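Local coordinates for protein TRAP dicarboxylate transporter, DctP subunit (Anaerococcus prevoti, PDB 4N91) that binds the sugar acid D-glucuronate in both its alpha and beta forms and probably presents it to a TRAP-type membrane transporter, at residues A[98-103]-A[179-184]; A[102-107]-A[316-321]. One frame throughout, in Å; residues are numbered along the deposited sequence.

Two contacts that leave one short piece of chain show how a single connection can serve several parts of a fold. Following the chain from the N terminus, helix 96-99 gives way to the loop that carries both contacts. Contact 1 closes a loop from there to 179-184, tying this connection to the start of helix 180-188. Contact 2 starts a few residues later and closes a much longer loop, tying it to the end of helix 301-317. The loops start from one overlapping stretch and end far apart, at 179-184 and then at 316-321. Phe102 and Asn103 belong to both, and the side chains of Glu100 and Glu107 touch, as do Leu99 and Trp106, so the contacts form one continuous patch.

Contact 1 (A[98-103]-A[179-184]); sequences ILETFN and SPTNVR
The carboxylate of Glu100 is the flat group at the centre, and Thr181 meets it at both oxygens, from the syn side of each and only modestly out of the carboxylate plane. Thr181 OG1 donates to Glu100 OE1 over 2.7 Å, while Thr181 N donates to Glu100 OE2 over 2.9 Å with a nearly straight N-H...O angle of 170°. Both donors can reach because the hydroxyl of Thr181 lies beside its own backbone N (chi1 -71°). Glu100 spans the gap with CG tucked between its backbone N and carbonyl carbon (chi1 67°) and the rest of the chain extended. Ser179 is the N-cap of helix 180-188, and Glu100 OE2 takes the backbone N-H of Thr181 in the first turn of that helix, where the helix dipole would be expected to favour its negative charge. The helix links parallel strands 173-176 and 192-195 in a beta-alpha-beta unit, whereas Glu100 follows strand 91-95 of another sheet, so the contact probably bridges the two lobes expected of a periplasmic-binding-protein fold. Ser179 OG lies 2.8 Å from Glu100 OE2, but its one proton could instead go to Asn182 OD1, 3.0 Å from the same OG. Asn110 supplies a further hydrogen bond to Glu100 OE1, which limits rotation of the carboxylate. Beside this polar cluster, Thr101 CG2 presses on the ring of Pro180 at about a right angle, a tight 3.5 Å from Pro180 CD. Thr101 itself is tied back by OG1, which donates to Ile98 O at 2.8 Å.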
# COMPACT_ATOMS: atom_id res chain seq x y z
N ILE A 98 1.06 -6.76 2.97
CA ILE A 98 1.56 -8.12 2.78
C ILE A 98 2.94 -8.36 3.37
O ILE A 98 3.33 -9.49 3.59
CB ILE A 98 1.53 -8.59 1.30
CG1 ILE A 98 2.56 -7.85 0.47
CG2 ILE A 98 0.08 -8.47 0.69
CD1 ILE A 98 2.81 -8.47 -0.88
N LEU A 99 3.66 -7.29 3.68
CA LEU A 99 5.02 -7.45 4.19
C LEU A 99 5.03 -7.99 5.61
O LEU A 99 6.00 -8.59 6.03
CB LEU A 99 5.79 -6.15 4.11
CG LEU A 99 6.04 -5.69 2.66
CD1 LEU A 99 6.78 -4.37 2.68
CD2 LEU A 99 6.81 -6.71 1.85
N GLU A 100 3.92 -7.82 6.34
CA GLU A 100 3.82 -8.37 7.69
C GLU A 100 3.94 -9.89 7.75
O GLU A 100 4.23 -10.42 8.80
CB GLU A 100 2.52 -7.91 8.36
CG GLU A 100 1.27 -8.46 7.73
CD GLU A 100 -0.02 -8.02 8.42
OE1 GLU A 100 -0.01 -7.02 9.19
OE2 GLU A 100 -1.05 -8.67 8.16
N THR A 101 3.74 -10.58 6.63
CA THR A 101 3.89 -12.02 6.59
C THR A 101 5.36 -12.42 6.38
O THR A 101 5.71 -13.58 6.54
CB THR A 101 2.99 -12.69 5.52
OG1 THR A 101 3.36 -12.27 4.21
CG2 THR A 101 1.53 -12.35 5.77
N PHE A 102 6.20 -11.45 6.04
CA PHE A 102 7.63 -11.68 5.88
C PHE A 102 8.40 -11.31 7.14
O PHE A 102 9.42 -11.92 7.44
CB PHE A 102 8.17 -10.91 4.65
CG PHE A 102 7.65 -11.45 3.35
CD1 PHE A 102 6.40 -11.08 2.89
CD2 PHE A 102 8.37 -12.38 2.63
CE1 PHE A 102 5.89 -11.61 1.70
CE2 PHE A 102 7.87 -12.91 1.45
CZ PHE A 102 6.64 -12.52 0.99
N ASN A 103 7.92 -10.31 7.86
CA ASN A 103 8.44 -9.97 9.19
C ASN A 103 7.35 -9.23 9.93
O ASN A 103 6.74 -8.30 9.40
CB ASN A 103 9.69 -9.11 9.11
CG ASN A 103 10.40 -8.96 10.45
OD1 ASN A 103 9.93 -8.27 11.36
ND2 ASN A 103 11.56 -9.58 10.56
N SER A 179 -3.15 -10.55 4.07
CA SER A 179 -2.73 -9.87 5.27
C SER A 179 -3.53 -10.37 6.48
O SER A 179 -4.74 -10.12 6.57
CB SER A 179 -3.04 -8.38 5.09
OG SER A 179 -2.93 -7.67 6.32
N PRO A 180 -2.88 -11.10 7.39
CA PRO A 180 -3.62 -11.56 8.58
C PRO A 180 -4.25 -10.42 9.38
O PRO A 180 -5.33 -10.61 9.94
CB PRO A 180 -2.59 -12.34 9.38
CG PRO A 180 -1.54 -12.76 8.34
CD PRO A 180 -1.51 -11.65 7.32
N THR A 181 -3.63 -9.25 9.38
CA THR A 181 -4.22 -8.11 10.08
C THR A 181 -5.58 -7.74 9.50
O THR A 181 -6.57 -7.59 10.23
CB THR A 181 -3.26 -6.89 10.02
OG1 THR A 181 -2.14 -7.16 10.85
CG2 THR A 181 -3.98 -5.63 10.47
N ASN A 182 -5.65 -7.68 8.17
CA ASN A 182 -6.91 -7.35 7.52
C ASN A 182 -7.96 -8.43 7.66
O ASN A 182 -9.15 -8.14 7.74
CB ASN A 182 -6.69 -6.95 6.06
CG ASN A 182 -6.10 -5.55 5.95
OD1 ASN A 182 -4.90 -5.37 6.03
ND2 ASN A 182 -6.98 -4.56 5.81
N VAL A 183 -7.54 -9.69 7.67
CA VAL A 183 -8.51 -10.75 7.93
C VAL A 183 -9.14 -10.57 9.32
O VAL A 183 -10.36 -10.65 9.48
CB VAL A 183 -7.86 -12.11 7.82
CG1 VAL A 183 -8.80 -13.21 8.32
CG2 VAL A 183 -7.45 -12.35 6.37
N ARG A 184 -8.31 -10.33 10.33
CA ARG A 184 -8.81 -10.10 11.68
C ARG A 184 -9.71 -8.87 11.75
O ARG A 184 -10.72 -8.87 12.44
CB ARG A 184 -7.65 -9.98 12.67
CG ARG A 184 -8.06 -9.73 14.09
CD ARG A 184 -8.87 -10.85 14.68
NE ARG A 184 -9.12 -10.58 16.10
CZ ARG A 184 -10.16 -11.04 16.78
NH1 ARG A 184 -11.06 -11.83 16.19
NH2 ARG A 184 -10.30 -10.72 18.06

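Contact 2 (A[102-107]-A[316-321])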
# COMPACT_ATOMS: atom_id res chain seq x y z
N PHE A 102 6.20 -11.45 6.04
CA PHE A 102 7.63 -11.68 5.88
C PHE A 102 8.40 -11.31 7.14
O PHE A 102 9.42 -11.92 7.44
CB PHE A 102 8.17 -10.91 4.65
CG PHE A 102 7.65 -11.45 3.35
CD1 PHE A 102 6.40 -11.08 2.89
CD2 PHE A 102 8.37 -12.38 2.63
CE1 PHE A 102 5.89 -11.61 1.70
CE2 PHE A 102 7.87 -12.91 1.45
CZ PHE A 102 6.64 -12.52 0.99
N ASN A 103 7.92 -10.31 7.86
CA ASN A 103 8.44 -9.97 9.19
C ASN A 103 7.35 -9.23 9.93
O ASN A 103 6.74 -8.30 9.40
CB ASN A 103 9.69 -9.11 9.11
CG ASN A 103 10.40 -8.96 10.45
OD1 ASN A 103 9.93 -8.27 11.36
ND2 ASN A 103 11.56 -9.58 10.56
N ASP A 104 7.09 -9.64 11.17
CA ASP A 104 5.96 -9.09 11.90
C ASP A 104 6.05 -7.60 12.24
O ASP A 104 5.04 -6.99 12.53
CB ASP A 104 5.67 -9.91 13.18
CG ASP A 104 6.76 -9.78 14.24
OD1 ASP A 104 7.64 -8.90 14.18
OD2 ASP A 104 6.71 -10.59 15.20
N VAL A 105 7.24 -7.01 12.23
CA VAL A 105 7.34 -5.62 12.60
C VAL A 105 6.64 -4.70 11.58
O VAL A 105 6.25 -3.58 11.92
CB VAL A 105 8.78 -5.16 12.85
CG1 VAL A 105 9.50 -4.83 11.56
CG2 VAL A 105 8.79 -3.95 13.77
N TRP A 106 6.45 -5.16 10.35
CA TRP A 106 5.73 -4.33 9.37
C TRP A 106 4.27 -4.09 9.79
O TRP A 106 3.61 -3.17 9.30
CB TRP A 106 5.75 -4.92 7.97
CG TRP A 106 7.09 -5.06 7.33
CD1 TRP A 106 7.88 -6.17 7.36
CD2 TRP A 106 7.78 -4.10 6.53
NE1 TRP A 106 9.02 -5.96 6.63
CE2 TRP A 106 8.99 -4.69 6.12
CE3 TRP A 106 7.49 -2.80 6.10
CZ2 TRP A 106 9.91 -4.04 5.31
CZ3 TRP A 106 8.41 -2.14 5.31
CH2 TRP A 106 9.60 -2.76 4.93
N GLU A 107 3.77 -4.92 10.70
CA GLU A 107 2.41 -4.82 11.23
C GLU A 107 2.07 -3.42 11.68
O GLU A 107 0.90 -3.06 11.69
CB GLU A 107 2.26 -5.69 12.49
CG GLU A 107 2.03 -7.11 12.23
CD GLU A 107 2.11 -7.95 13.48
OE1 GLU A 107 2.73 -7.52 14.52
OE2 GLU A 107 1.57 -9.06 13.42
N GLU A 316 0.01 -6.01 22.07
CA GLU A 316 0.29 -6.93 23.18
C GLU A 316 1.15 -8.10 22.74
O GLU A 316 1.97 -8.59 23.52
CB GLU A 316 -0.99 -7.48 23.79
CG GLU A 316 -1.70 -6.52 24.72
CD GLU A 316 -3.11 -6.97 25.09
OE1 GLU A 316 -3.66 -7.88 24.42
OE2 GLU A 316 -3.68 -6.41 26.06
N ARG A 317 0.97 -8.55 21.51
CA ARG A 317 1.66 -9.74 21.04
C ARG A 317 3.06 -9.45 20.56
O ARG A 317 3.92 -10.32 20.57
CB ARG A 317 0.84 -10.45 19.96
CG ARG A 317 -0.43 -11.05 20.54
CD ARG A 317 -1.39 -11.64 19.52
NE ARG A 317 -2.64 -12.04 20.17
CZ ARG A 317 -3.81 -12.17 19.55
NH1 ARG A 317 -4.89 -12.53 20.25
NH2 ARG A 317 -3.92 -11.93 18.25
N ASN A 318 3.30 -8.21 20.14
CA ASN A 318 4.57 -7.86 19.52
C ASN A 318 5.19 -6.65 20.23
O ASN A 318 4.87 -5.50 19.91
CB ASN A 318 4.38 -7.54 18.06
CG ASN A 318 5.69 -7.38 17.34
OD1 ASN A 318 6.74 -7.32 17.97
ND2 ASN A 318 5.64 -7.30 16.02
N ASP A 319 6.06 -6.90 21.19
CA ASP A 319 6.59 -5.80 21.99
C ASP A 319 7.62 -4.93 21.26
O ASP A 319 8.07 -3.93 21.79
CB ASP A 319 7.13 -6.25 23.36
CG ASP A 319 8.30 -7.19 23.26
OD1 ASP A 319 8.95 -7.23 22.21
OD2 ASP A 319 8.56 -7.90 24.26
N LYS A 320 7.96 -5.28 20.02
CA LYS A 320 8.78 -4.38 19.23
C LYS A 320 8.03 -3.11 18.85
O LYS A 320 8.63 -2.08 18.54
CB LYS A 320 9.22 -5.08 17.94
CG LYS A 320 10.32 -6.10 18.14
CD LYS A 320 10.65 -6.76 16.80
CE LYS A 320 11.62 -7.93 16.97
NZ LYS A 320 13.00 -7.47 17.28
N LEU A 321 6.70 -3.17 18.87
CA LEU A 321 5.91 -2.13 18.24
C LEU A 321 5.69 -0.87 19.09
O LEU A 321 5.60 0.22 18.56
CB LEU A 321 4.55 -2.68 17.82
CG LEU A 321 4.53 -3.86 16.85
CD1 LEU A 321 3.09 -4.24 16.51
CD2 LEU A 321 5.30 -3.54 15.57
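Asn318 points its amide at Glu107, and ND2 donates to Glu107 OE1 in a long but straight bond, 3.3 Å and 178°. Each segment contains an Asx turn, and the one at Asn318 opens a type I beta turn, Asn318 to Leu321, by which the chain leaves helix 301-317. The bond leaves within the amide plane of Asn318, yet it reaches Glu107 on the anti side of the carboxylate and well out of its plane. The Asp104 side chain runs head-on toward that of Asn318, its OD1 3.2 Å from Asn318 ND2, so a second carboxylate lies near the amide nitrogen. Next to these polar groups, Leu321 uses both its methyl branches: CD2 rests 3.9 Å from Val105 CG2, and CD1 sits close to Glu107 OE1.

The next shell sets these groups in place. Val105 N donates to Asn103 OD1 in the other Asx turn, leading into the 3-10 segment 104-106. Glu107 and Leu321 both pack on Val314 of helix 301-317, so the loop after helix 96-99 is joined to the junction of two C-terminal helices, away from the sugar site. In Asn318 the amide carbon CG stands opposite the backbone N (chi1 -171°), which carries the amide toward 102-107; its rotation about CB-CG then gives ND2 to Glu107 and OD1 to Lys320 N, a donor 3.1 Å from OD1 and 40° above the carbonyl plane.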